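Local coordinates for protein C-glycoside 3-oxidase (Microbacterium trichothecenolyticum, PDB 7DVE) that uses a bound FAD and molecular oxygen to oxidise the C3 hydroxyl of the sugar in C-glycosides such as isoorientin and mangiferin, releasing hydrogen peroxide, at residues A[22-27]-A[502-507]; A[28-33]-A[220-225]; A[119-124]-A[229-234]; A[159-164]-A[489-494]. One frame throughout, in Å; residues are numbered along the deposited sequence.

The four contacts join elements of the FAD-binding Rossmann-type fold to one another and to segments around the cofactor. Contacts 1 and 2, centres about 10 Å apart, both use helix 19-31 and set it against the C-terminal helix 490-510 and helix 215-224. Contact 4, its centre about 15 Å from that of contact 1, takes up the beginning of the same C-terminal helix; there Thr490 binds the flavin and Pro489 touches His444, the probable proton acceptor. Contact 3 follows FAD from the adenosine ribose through the pyrophosphate to the ribityl chain, its nearest atoms about 7 Å from contact 4. A 2.7 Å salt bridge from Glu30 OE2 to Arg159 NH1 ties contacts 2 and 4.

Contact 1: A[22-27]-A[502-507]; sequences ATYARI and RHIADE
Helix 19-31, the first helix of the Rossmann-type FAD-binding fold, follows strand 12-15 and the glycine-rich turn, and here it packs against the C-terminal helix 490-510 through Tyr24, Ile27, Arg502 and Ile504. The contact is apolar and small, burying 156 Å² in all. Tyr24 offers the edge of its ring: CD1 of Ile504 lies near the ring plane, 3.9 Å from Tyr24 CE2, and the two side chains meet at about a right angle. Ile504 gets there with CG1 anti to its carbonyl carbon (chi1 -71°) and its chain then fully extended, which pushes the terminal methyl out to the tyrosine. The Tyr24 side chain also touches Ala497 and Ala501, so helix 490-510 receives it over successive turns. About 9 Å separates the Tyr24 side chain from the FAD.

One turn further along helix 19-31, Ile27 turns its CG2 branch to the backbone of the C-terminal helix, at the closest pair of CA atoms between the two segments, 6.8 Å from Ile27 CA to Arg502 CA. This methyl sits against the aliphatic root of the arginine, whose extended chain carries the guanidinium onward to a salt bridge with Glu152 of helix 149-161. The hydrocarbon part of Arg502 thus packs while its charge is paired on a third helix. Ile27 CG2 stands 4.1 Å from Arg502 CG and equally far from Arg502 N.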
# COMPACT_ATOMS: atom_id res chain seq x y z
N ALA A 22 10.99 1.07 -3.90
CA ALA A 22 11.65 -0.13 -4.40
C ALA A 22 11.41 -0.31 -5.89
O ALA A 22 12.30 -0.77 -6.61
CB ALA A 22 11.20 -1.38 -3.64
N THR A 23 10.21 0.03 -6.38
CA THR A 23 9.97 -0.12 -7.81
C THR A 23 10.92 0.75 -8.60
O THR A 23 11.52 0.31 -9.60
CB THR A 23 8.52 0.21 -8.16
OG1 THR A 23 7.66 -0.80 -7.63
CG2 THR A 23 8.33 0.26 -9.68
N TYR A 24 11.07 2.01 -8.18
CA TYR A 24 12.04 2.87 -8.86
C TYR A 24 13.44 2.26 -8.83
O TYR A 24 14.14 2.23 -9.86
CB TYR A 24 12.05 4.27 -8.25
CG TYR A 24 10.98 5.17 -8.81
CD1 TYR A 24 9.67 5.10 -8.33
CD2 TYR A 24 11.26 6.07 -9.82
CE1 TYR A 24 8.68 5.92 -8.84
CE2 TYR A 24 10.27 6.90 -10.33
CZ TYR A 24 8.99 6.81 -9.84
OH TYR A 24 8.02 7.63 -10.34
N ALA A 25 13.86 1.77 -7.67
CA ALA A 25 15.19 1.18 -7.56
C ALA A 25 15.36 0.00 -8.52
O ALA A 25 16.36 -0.09 -9.24
CB ALA A 25 15.47 0.73 -6.12
N ARG A 26 14.38 -0.90 -8.56
CA ARG A 26 14.54 -2.09 -9.39
C ARG A 26 14.49 -1.75 -10.88
O ARG A 26 15.28 -2.29 -11.67
CB ARG A 26 13.48 -3.13 -9.06
CG ARG A 26 13.94 -4.55 -9.47
CD ARG A 26 13.07 -5.10 -10.57
NE ARG A 26 13.30 -6.50 -10.90
CZ ARG A 26 12.79 -7.51 -10.22
NH1 ARG A 26 12.22 -7.34 -9.04
NH2 ARG A 26 12.88 -8.74 -10.72
N ILE A 27 13.59 -0.85 -11.28
CA ILE A 27 13.51 -0.55 -12.71
C ILE A 27 14.75 0.19 -13.16
O ILE A 27 15.19 0.01 -14.30
CB ILE A 27 12.24 0.24 -13.06
CG1 ILE A 27 11.00 -0.57 -12.68
CG2 ILE A 27 12.23 0.56 -14.57
CD1 ILE A 27 10.72 -1.68 -13.70
N ARG A 502 10.78 4.19 -15.66
CA ARG A 502 11.16 4.09 -17.07
C ARG A 502 11.46 5.46 -17.65
O ARG A 502 12.38 5.62 -18.45
CB ARG A 502 10.06 3.42 -17.86
CG ARG A 502 9.89 1.98 -17.58
CD ARG A 502 8.69 1.48 -18.32
NE ARG A 502 8.76 0.04 -18.53
CZ ARG A 502 7.81 -0.67 -19.13
NH1 ARG A 502 6.71 -0.09 -19.59
NH2 ARG A 502 7.96 -1.98 -19.25
N HIS A 503 10.66 6.47 -17.27
CA HIS A 503 10.93 7.82 -17.75
C HIS A 503 12.29 8.33 -17.27
O HIS A 503 13.06 8.91 -18.05
CB HIS A 503 9.83 8.79 -17.33
CG HIS A 503 9.96 10.13 -17.99
ND1 HIS A 503 10.34 11.27 -17.31
CD2 HIS A 503 9.82 10.50 -19.28
CE1 HIS A 503 10.40 12.28 -18.15
NE2 HIS A 503 10.09 11.84 -19.35
N ILE A 504 12.59 8.13 -15.99
CA ILE A 504 13.89 8.57 -15.47
C ILE A 504 15.03 7.85 -16.20
O ILE A 504 16.06 8.45 -16.52
CB ILE A 504 13.97 8.37 -13.94
CG1 ILE A 504 13.06 9.37 -13.23
CG2 ILE A 504 15.39 8.53 -13.43
CD1 ILE A 504 13.08 9.22 -11.74
N ALA A 505 14.85 6.55 -16.50
CA ALA A 505 15.86 5.82 -17.28
C ALA A 505 16.03 6.41 -18.68
O ALA A 505 17.15 6.55 -19.17
CB ALA A 505 15.50 4.34 -17.37
N ASP A 506 14.91 6.71 -19.35
CA ASP A 506 14.97 7.41 -20.63
C ASP A 506 15.81 8.68 -20.51
O ASP A 506 16.71 8.93 -21.33
CB ASP A 506 13.56 7.77 -21.11
CG ASP A 506 12.78 6.57 -21.58
OD1 ASP A 506 13.26 5.89 -22.49
OD2 ASP A 506 11.68 6.29 -21.05
N GLU A 507 15.54 9.47 -19.48
CA GLU A 507 16.25 10.73 -19.29
C GLU A 507 17.74 10.50 -19.05
O GLU A 507 18.58 11.23 -19.57
CB GLU A 507 15.63 11.50 -18.12
CG GLU A 507 14.32 12.26 -18.39
CD GLU A 507 14.34 13.17 -19.63
OE1 GLU A 507 15.40 13.33 -20.28
OE2 GLU A 507 13.28 13.76 -19.95

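Contact 2: A[28-33]-A[220-225]; sequences LSERAS and GDITRG
This is a helix-to-helix packing contact at the margin of the Rossmann-type fold, where the last turn of helix 19-31 meets the end of helix 215-224, with the Thr223 side chain about 14 Å from the FAD. The backbones come close, 5.8 Å from Ser29 CA to Thr223 CA, because small residues face each other there. The two hydroxyls are each engaged with their own helix: Ser29 OG bonds to the carbonyl of Ala25, and Thr223 OG1 to that of Leu219. Ser29 OG is also bonded by the amide of Asn226, just beyond the second helix.

Ile222 reaches over this close approach from the more exposed side. With CG1 anti to the backbone N (chi1 -165°) and the chain extended, its CD1 methyl lands 3.8 Å from Ser29 O. Glu30 and Ile222 cross at about a right angle; CG of the glutamate makes the apolar contact, while its carboxylate is held by salt bridges to Arg26 and Arg159. Within the second helix, Arg224 folds back to Asp221 in a salt bridge, meeting OD1 from above the carboxylate plane. Across the contact, Glu30 CG lies 3.8 Å from Ile222 CD1.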
# COMPACT_ATOMS: atom_id res chain seq x y z
N LEU A 28 15.34 1.01 -12.30
CA LEU A 28 16.58 1.65 -12.72
C LEU A 28 17.76 0.69 -12.66
O LEU A 28 18.69 0.81 -13.46
CB LEU A 28 16.84 2.92 -11.90
CG LEU A 28 15.80 4.04 -12.10
CD1 LEU A 28 15.84 5.11 -11.01
CD2 LEU A 28 15.94 4.67 -13.50
N SER A 29 17.75 -0.30 -11.75
CA SER A 29 18.80 -1.31 -11.80
C SER A 29 18.70 -2.16 -13.06
O SER A 29 19.72 -2.67 -13.55
CB SER A 29 18.75 -2.21 -10.56
OG SER A 29 18.87 -1.44 -9.37
N GLU A 30 17.50 -2.30 -13.62
CA GLU A 30 17.33 -3.01 -14.89
C GLU A 30 17.70 -2.13 -16.09
O GLU A 30 18.63 -2.44 -16.83
CB GLU A 30 15.89 -3.54 -15.02
CG GLU A 30 15.57 -4.82 -14.19
CD GLU A 30 14.06 -5.12 -14.11
OE1 GLU A 30 13.25 -4.29 -14.58
OE2 GLU A 30 13.67 -6.19 -13.58
N ARG A 31 16.97 -1.03 -16.31
CA ARG A 31 17.17 -0.23 -17.52
C ARG A 31 18.28 0.81 -17.42
O ARG A 31 18.63 1.41 -18.45
CB ARG A 31 15.87 0.48 -17.91
CG ARG A 31 14.71 -0.46 -18.21
CD ARG A 31 13.61 0.23 -18.99
NE ARG A 31 12.57 -0.70 -19.42
CZ ARG A 31 11.65 -0.44 -20.34
NH1 ARG A 31 11.62 0.72 -20.96
NH2 ARG A 31 10.74 -1.37 -20.63
N ALA A 32 18.84 1.07 -16.24
CA ALA A 32 19.80 2.17 -16.07
C ALA A 32 20.91 1.75 -15.12
O ALA A 32 21.22 2.43 -14.14
CB ALA A 32 19.09 3.43 -15.55
N SER A 33 21.52 0.60 -15.41
CA SER A 33 22.48 -0.03 -14.51
C SER A 33 23.71 0.83 -14.26
O SER A 33 24.50 0.53 -13.35
CB SER A 33 22.90 -1.38 -15.09
OG SER A 33 23.80 -1.16 -16.16
N GLY A 220 14.66 -7.15 -5.17
CA GLY A 220 15.20 -8.30 -5.85
C GLY A 220 16.70 -8.43 -5.77
O GLY A 220 17.41 -7.55 -5.26
N ASP A 221 17.21 -9.55 -6.30
CA ASP A 221 18.64 -9.71 -6.34
C ASP A 221 19.29 -8.72 -7.28
O ASP A 221 20.46 -8.39 -7.07
CB ASP A 221 19.04 -11.13 -6.71
CG ASP A 221 18.52 -12.15 -5.73
OD1 ASP A 221 18.51 -11.88 -4.50
OD2 ASP A 221 18.18 -13.26 -6.20
N ILE A 222 18.58 -8.23 -8.30
CA ILE A 222 19.23 -7.25 -9.17
C ILE A 222 19.50 -5.95 -8.42
O ILE A 222 20.54 -5.33 -8.63
CB ILE A 222 18.46 -7.01 -10.49
CG1 ILE A 222 19.37 -6.29 -11.49
CG2 ILE A 222 17.23 -6.16 -10.29
CD1 ILE A 222 18.88 -6.30 -12.92
N THR A 223 18.63 -5.52 -7.50
CA THR A 223 18.98 -4.29 -6.79
C THR A 223 19.97 -4.57 -5.67
O THR A 223 20.96 -3.84 -5.52
CB THR A 223 17.72 -3.61 -6.27
OG1 THR A 223 16.83 -3.41 -7.37
CG2 THR A 223 18.05 -2.27 -5.62
N ARG A 224 19.76 -5.67 -4.92
CA ARG A 224 20.71 -6.02 -3.86
C ARG A 224 22.13 -6.24 -4.39
O ARG A 224 23.10 -5.98 -3.67
CB ARG A 224 20.24 -7.26 -3.11
CG ARG A 224 19.18 -6.99 -2.06
CD ARG A 224 18.90 -8.24 -1.24
NE ARG A 224 18.19 -9.26 -2.00
CZ ARG A 224 16.87 -9.30 -2.15
NH1 ARG A 224 16.09 -8.35 -1.66
NH2 ARG A 224 16.32 -10.30 -2.83
N GLY A 225 22.29 -6.72 -5.63
CA GLY A 225 23.61 -6.91 -6.22
C GLY A 225 24.17 -5.74 -7.02
O GLY A 225 25.27 -5.83 -7.59

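Contact 3: A[119-124]-A[229-234]; sequences SNVGGM and FTLFDE. With FAD (flavin-adenine dinucleotide), chain C.
Val121 makes the whole apolar contact with strand 229-232 and the residue that follows it, and does so through one methyl, CG2. This branch, which lies anti to the carbonyl carbon while CG1 is anti to the backbone N (chi1 172°), meets Leu231 tip to tip, with 3.9 Å from Val121 CG2 to Leu231 CD2. It also sits 3.6 Å from Asp233 CB, the aspartate running across it at about a right angle. The carboxylate of Asp233 is turned to another task: OD2 is hydrogen-bonded with Thr45 OG1.

Hydrogen bonds within the loop fix its shape. A type II turn runs from Asn120 to Gly123, and the Asn120 amide staples it from within: ND2 donates to Val121 O (2.9 Å) from well above the carbonyl plane, and to Gly123 O (3.0 Å) at a smaller tilt of 30°. Its OD1 accepts from His127, so three bonds hold this amide against rotation.

The strand is an outermost one of the parallel Rossmann-type sheet, beside strand 37-40, and the loop beside it belongs to the FAD pocket of this GMC oxidoreductase.

Cofactor contacts come from Gly123 and from Met124, just after the turn. Met124 N donates to the phosphate oxygen FAD O2A at 3.1 Å, with an N-H...O angle of 136°, and the Met124 side chain, bent at chi3, brings CE to 3.3 Å from FAD C1'. Gly123 passes close to the adenosine ribose; a CB at this position would clash with FAD O5B, and its backbone, with phi positive, takes a shape costly for other residues.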
# COMPACT_ATOMS: atom_id res chain seq x y z
N SER A 119 7.19 2.74 9.80
CA SER A 119 8.51 3.35 9.63
C SER A 119 9.55 2.24 9.78
O SER A 119 9.93 1.89 10.90
CB SER A 119 8.74 4.45 10.65
OG SER A 119 8.10 5.65 10.24
N ASN A 120 9.99 1.70 8.64
CA ASN A 120 10.90 0.55 8.62
C ASN A 120 11.31 0.27 7.18
O ASN A 120 10.67 0.74 6.24
CB ASN A 120 10.25 -0.69 9.23
CG ASN A 120 8.96 -1.08 8.52
OD1 ASN A 120 7.86 -0.70 8.95
ND2 ASN A 120 9.09 -1.85 7.42
N VAL A 121 12.40 -0.47 7.01
CA VAL A 121 12.78 -0.89 5.66
C VAL A 121 11.74 -1.88 5.17
O VAL A 121 11.36 -2.81 5.88
CB VAL A 121 14.21 -1.45 5.64
CG1 VAL A 121 14.55 -2.06 4.27
CG2 VAL A 121 15.21 -0.31 5.95
N GLY A 122 11.18 -1.62 3.99
CA GLY A 122 10.03 -2.35 3.49
C GLY A 122 8.71 -1.60 3.59
O GLY A 122 7.73 -2.01 2.93
N GLY A 123 8.65 -0.53 4.39
CA GLY A 123 7.42 0.21 4.64
C GLY A 123 6.32 -0.70 5.15
O GLY A 123 6.57 -1.77 5.72
N MET A 124 5.08 -0.30 4.88
CA MET A 124 3.92 -1.09 5.28
C MET A 124 3.91 -2.48 4.65
O MET A 124 3.28 -3.41 5.20
CB MET A 124 2.65 -0.33 4.91
CG MET A 124 2.04 0.33 6.09
SD MET A 124 0.63 1.41 5.77
CE MET A 124 -0.20 0.51 4.55
N PHE A 229 23.88 0.96 -6.23
CA PHE A 229 22.74 1.19 -5.36
C PHE A 229 23.17 1.11 -3.90
O PHE A 229 24.03 0.30 -3.54
CB PHE A 229 21.62 0.18 -5.63
CG PHE A 229 20.45 0.29 -4.70
CD1 PHE A 229 19.39 1.14 -5.00
CD2 PHE A 229 20.41 -0.44 -3.53
CE1 PHE A 229 18.31 1.25 -4.15
CE2 PHE A 229 19.33 -0.33 -2.67
CZ PHE A 229 18.28 0.51 -2.98
N THR A 230 22.56 1.95 -3.06
CA THR A 230 22.83 1.93 -1.62
C THR A 230 21.56 2.26 -0.86
O THR A 230 20.76 3.09 -1.30
CB THR A 230 23.93 2.91 -1.22
OG1 THR A 230 25.01 2.82 -2.16
CG2 THR A 230 24.46 2.59 0.17
N LEU A 231 21.38 1.60 0.28
CA LEU A 231 20.21 1.76 1.13
C LEU A 231 20.67 2.22 2.51
O LEU A 231 21.36 1.47 3.21
CB LEU A 231 19.41 0.46 1.26
CG LEU A 231 17.97 0.62 1.75
CD1 LEU A 231 17.08 -0.51 1.22
CD2 LEU A 231 17.91 0.70 3.25
N PHE A 232 20.27 3.43 2.89
CA PHE A 232 20.53 4.00 4.20
C PHE A 232 19.22 3.93 4.98
O PHE A 232 18.30 4.71 4.72
CB PHE A 232 21.01 5.43 4.08
CG PHE A 232 22.24 5.58 3.24
CD1 PHE A 232 22.14 5.79 1.88
CD2 PHE A 232 23.50 5.48 3.81
CE1 PHE A 232 23.27 5.91 1.09
CE2 PHE A 232 24.64 5.60 3.04
CZ PHE A 232 24.53 5.82 1.68
N ASP A 233 19.14 2.98 5.92
CA ASP A 233 18.05 2.99 6.89
C ASP A 233 18.32 4.06 7.95
O ASP A 233 19.39 4.69 7.99
CB ASP A 233 17.84 1.59 7.50
CG ASP A 233 18.98 1.13 8.45
OD1 ASP A 233 19.88 1.92 8.83
OD2 ASP A 233 18.96 -0.07 8.82
N GLU A 234 17.33 4.27 8.82
CA GLU A 234 17.44 5.26 9.89
C GLU A 234 18.01 6.58 9.34
O GLU A 234 18.95 7.16 9.88
CB GLU A 234 18.29 4.72 11.05
CG GLU A 234 17.87 3.32 11.50
CD GLU A 234 18.50 2.91 12.82
OE1 GLU A 234 18.34 3.64 13.82
OE2 GLU A 234 19.18 1.86 12.86
PA FAD C . 4.89 2.64 2.40
O1A FAD C . 4.32 3.35 3.58
O2A FAD C . 4.60 1.20 2.23
O5B FAD C . 6.47 2.93 2.54
C5B FAD C . 6.92 4.28 2.64
C4B FAD C . 8.23 4.33 3.39
O4B FAD C . 8.64 5.73 3.37
C3B FAD C . 8.03 3.97 4.88
O3B FAD C . 8.98 2.94 5.22
C2B FAD C . 8.40 5.30 5.56
O2B FAD C . 9.09 5.09 6.80
C1B FAD C . 9.37 5.92 4.58
N9A FAD C . 9.49 7.41 4.82
C8A FAD C . 8.41 8.20 4.90
N7A FAD C . 8.82 9.46 5.10
C5A FAD C . 10.16 9.45 5.16
C6A FAD C . 11.04 10.45 5.32
N6A FAD C . 10.53 11.67 5.48
N1A FAD C . 12.37 10.24 5.33
C2A FAD C . 12.83 8.94 5.16
N3A FAD C . 11.89 7.91 4.97
C4A FAD C . 10.57 8.19 4.97
N1 FAD C . -2.24 -3.07 0.34
C2 FAD C . -2.71 -3.78 -0.74
O2 FAD C . -2.59 -3.29 -1.86
N3 FAD C . -3.33 -5.03 -0.56
C4 FAD C . -3.43 -5.58 0.74
O4 FAD C . -3.95 -6.69 0.89
C4X FAD C . -2.95 -4.85 1.82
N5 FAD C . -3.06 -5.29 3.10
C5X FAD C . -2.46 -4.60 4.11
C6 FAD C . -2.44 -5.12 5.42
C7 FAD C . -1.78 -4.47 6.46
C7M FAD C . -1.77 -5.06 7.89
C8 FAD C . -1.12 -3.26 6.19
C8M FAD C . -0.39 -2.53 7.34
C9 FAD C . -1.14 -2.74 4.89
C9A FAD C . -1.81 -3.40 3.85
N10 FAD C . -1.85 -2.89 2.59
C10 FAD C . -2.36 -3.60 1.59
C1' FAD C . -1.30 -1.54 2.25
C2' FAD C . 0.12 -1.54 1.67
O2' FAD C . 1.03 -1.96 2.69
C3' FAD C . 0.47 -0.12 1.11
O3' FAD C . -0.44 0.23 0.06
C4' FAD C . 1.87 -0.11 0.48
O4' FAD C . 2.83 -0.51 1.44
C5' FAD C . 2.22 1.32 -0.02
O5' FAD C . 3.61 1.38 -0.41
P FAD C . 4.47 2.75 -0.44
O1P FAD C . 5.92 2.50 -0.64
O2P FAD C . 3.75 3.64 -1.38
O3P FAD C . 4.46 3.40 1.05

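Contact 4: A[159-164]-A[489-494]; sequences RLLGVT and PTLTGV. With FAD (flavin-adenine dinucleotide), chain C.
Leu160 and Leu161, near the C-terminal end of helix 149-161, pack against Leu491 and Val494 at the start of helix 490-510, a wholly apolar and buried contact. Both leucines of the first helix set CG anti to the carbonyl carbon (chi1 -69° and -66°), and the CD1 methyl of each is turned toward helix 490-510. Leu161 CD1 approaches Leu491 CD1 to 3.9 Å; Leu491, with CG anti to its backbone N (chi1 179°), carries this methyl back toward Leu161. Next to it, Leu160 CD1 lies 4.1 Å from Val494 CG1, whereas the valine's other methyl, CG2, faces Leu161. Gly162 follows in a Schellman motif with positive phi.

One residue before Leu491, Thr490 meets FAD. Its backbone N donates to FAD O2 at 3.2 Å, Thr490 OG1 is placed only 2.5 Å from FAD O2, a bond whose exact length is doubtful, and FAD O3' donates to Thr490 OG1 at 2.8 Å. A valine here would probably leave O2 with the backbone donor alone of these two and O3' without its acceptor. The amide of Thr490, with its hydroxyl beside it, would probably favour negative charge building up at the N1-C2=O2 end of the reduced flavin.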
# COMPACT_ATOMS: atom_id res chain seq x y z
N ARG A 159 4.86 -8.56 -12.12
CA ARG A 159 6.19 -9.16 -12.15
C ARG A 159 7.05 -8.66 -10.98
O ARG A 159 7.79 -9.44 -10.36
CB ARG A 159 6.87 -8.87 -13.47
CG ARG A 159 8.36 -9.07 -13.49
CD ARG A 159 8.91 -8.79 -14.87
NE ARG A 159 9.24 -7.38 -15.07
CZ ARG A 159 10.41 -6.82 -14.77
NH1 ARG A 159 11.37 -7.51 -14.17
NH2 ARG A 159 10.64 -5.56 -15.11
N LEU A 160 6.97 -7.37 -10.67
CA LEU A 160 7.80 -6.83 -9.60
C LEU A 160 7.43 -7.46 -8.26
O LEU A 160 8.30 -7.74 -7.43
CB LEU A 160 7.70 -5.31 -9.55
CG LEU A 160 8.30 -4.53 -10.72
CD1 LEU A 160 8.56 -3.10 -10.30
CD2 LEU A 160 9.59 -5.15 -11.24
N LEU A 161 6.14 -7.70 -8.04
CA LEU A 161 5.67 -8.21 -6.77
C LEU A 161 5.58 -9.73 -6.73
O LEU A 161 5.27 -10.27 -5.67
CB LEU A 161 4.30 -7.58 -6.44
CG LEU A 161 4.25 -6.06 -6.16
CD1 LEU A 161 2.89 -5.44 -6.53
CD2 LEU A 161 4.58 -5.74 -4.72
N GLY A 162 5.87 -10.42 -7.83
CA GLY A 162 5.77 -11.87 -7.88
C GLY A 162 4.37 -12.32 -7.54
O GLY A 162 4.17 -13.19 -6.68
N VAL A 163 3.39 -11.70 -8.20
CA VAL A 163 1.98 -11.90 -7.87
C VAL A 163 1.51 -13.22 -8.45
O VAL A 163 1.77 -13.52 -9.61
CB VAL A 163 1.13 -10.75 -8.42
CG1 VAL A 163 -0.33 -11.22 -8.55
CG2 VAL A 163 1.24 -9.54 -7.54
N THR A 164 0.79 -14.01 -7.65
CA THR A 164 0.28 -15.27 -8.15
C THR A 164 -1.12 -15.50 -7.60
O THR A 164 -1.46 -15.04 -6.51
CB THR A 164 1.17 -16.44 -7.77
OG1 THR A 164 0.53 -17.66 -8.17
CG2 THR A 164 1.37 -16.46 -6.26
N PRO A 489 -4.71 -0.75 -3.43
CA PRO A 489 -4.06 0.15 -4.39
C PRO A 489 -2.62 -0.17 -4.75
O PRO A 489 -2.12 0.38 -5.73
CB PRO A 489 -4.13 1.51 -3.67
CG PRO A 489 -4.03 1.13 -2.24
CD PRO A 489 -4.83 -0.14 -2.09
N THR A 490 -1.95 -1.02 -3.97
CA THR A 490 -0.50 -1.12 -4.11
C THR A 490 -0.08 -1.52 -5.53
O THR A 490 0.83 -0.90 -6.10
CB THR A 490 0.07 -2.11 -3.09
OG1 THR A 490 -0.56 -1.90 -1.82
CG2 THR A 490 1.58 -1.85 -2.92
N LEU A 491 -0.70 -2.55 -6.10
CA LEU A 491 -0.32 -2.94 -7.45
C LEU A 491 -0.39 -1.76 -8.40
O LEU A 491 0.50 -1.58 -9.25
CB LEU A 491 -1.20 -4.07 -7.98
CG LEU A 491 -0.86 -4.53 -9.42
CD1 LEU A 491 0.63 -4.86 -9.61
CD2 LEU A 491 -1.67 -5.75 -9.82
N THR A 492 -1.43 -0.92 -8.26
CA THR A 492 -1.58 0.22 -9.16
C THR A 492 -0.51 1.28 -8.91
O THR A 492 0.05 1.83 -9.87
CB THR A 492 -2.97 0.83 -9.02
OG1 THR A 492 -3.95 -0.17 -9.34
CG2 THR A 492 -3.12 2.00 -9.99
N GLY A 493 -0.25 1.59 -7.64
CA GLY A 493 0.85 2.50 -7.31
C GLY A 493 2.18 2.03 -7.86
O GLY A 493 2.93 2.83 -8.44
N VAL A 494 2.48 0.73 -7.74
CA VAL A 494 3.71 0.17 -8.30
C VAL A 494 3.72 0.31 -9.84
O VAL A 494 4.75 0.65 -10.43
CB VAL A 494 3.89 -1.29 -7.83
CG1 VAL A 494 4.87 -2.06 -8.73
CG2 VAL A 494 4.36 -1.30 -6.37
PA FAD C . 4.89 2.64 2.40
O1A FAD C . 4.32 3.35 3.58
O2A FAD C . 4.60 1.20 2.23
O5B FAD C . 6.47 2.93 2.54
C5B FAD C . 6.92 4.28 2.64
C4B FAD C . 8.23 4.33 3.39
O4B FAD C . 8.64 5.73 3.37
C3B FAD C . 8.03 3.97 4.88
O3B FAD C . 8.98 2.94 5.22
C2B FAD C . 8.40 5.30 5.56
O2B FAD C . 9.09 5.09 6.80
C1B FAD C . 9.37 5.92 4.58
N9A FAD C . 9.49 7.41 4.82
C8A FAD C . 8.41 8.20 4.90
N7A FAD C . 8.82 9.46 5.10
C5A FAD C . 10.16 9.45 5.16
C6A FAD C . 11.04 10.45 5.32
N6A FAD C . 10.53 11.67 5.48
N1A FAD C . 12.37 10.24 5.33
C2A FAD C . 12.83 8.94 5.16
N3A FAD C . 11.89 7.91 4.97
C4A FAD C . 10.57 8.19 4.97
N1 FAD C . -2.24 -3.07 0.34
C2 FAD C . -2.71 -3.78 -0.74
O2 FAD C . -2.59 -3.29 -1.86
N3 FAD C . -3.33 -5.03 -0.56
C4 FAD C . -3.43 -5.58 0.74
O4 FAD C . -3.95 -6.69 0.89
C4X FAD C . -2.95 -4.85 1.82
N5 FAD C . -3.06 -5.29 3.10
C5X FAD C . -2.46 -4.60 4.11
C6 FAD C . -2.44 -5.12 5.42
C7 FAD C . -1.78 -4.47 6.46
C7M FAD C . -1.77 -5.06 7.89
C8 FAD C . -1.12 -3.26 6.19
C8M FAD C . -0.39 -2.53 7.34
C9 FAD C . -1.14 -2.74 4.89
C9A FAD C . -1.81 -3.40 3.85
N10 FAD C . -1.85 -2.89 2.59
C10 FAD C . -2.36 -3.60 1.59
C1' FAD C . -1.30 -1.54 2.25
C2' FAD C . 0.12 -1.54 1.67
O2' FAD C . 1.03 -1.96 2.69
C3' FAD C . 0.47 -0.12 1.11
O3' FAD C . -0.44 0.23 0.06
C4' FAD C . 1.87 -0.11 0.48
O4' FAD C . 2.83 -0.51 1.44
C5' FAD C . 2.22 1.32 -0.02
O5' FAD C . 3.61 1.38 -0.41
P FAD C . 4.47 2.75 -0.44
O1P FAD C . 5.92 2.50 -0.64
O2P FAD C . 3.75 3.64 -1.38
O3P FAD C . 4.46 3.40 1.05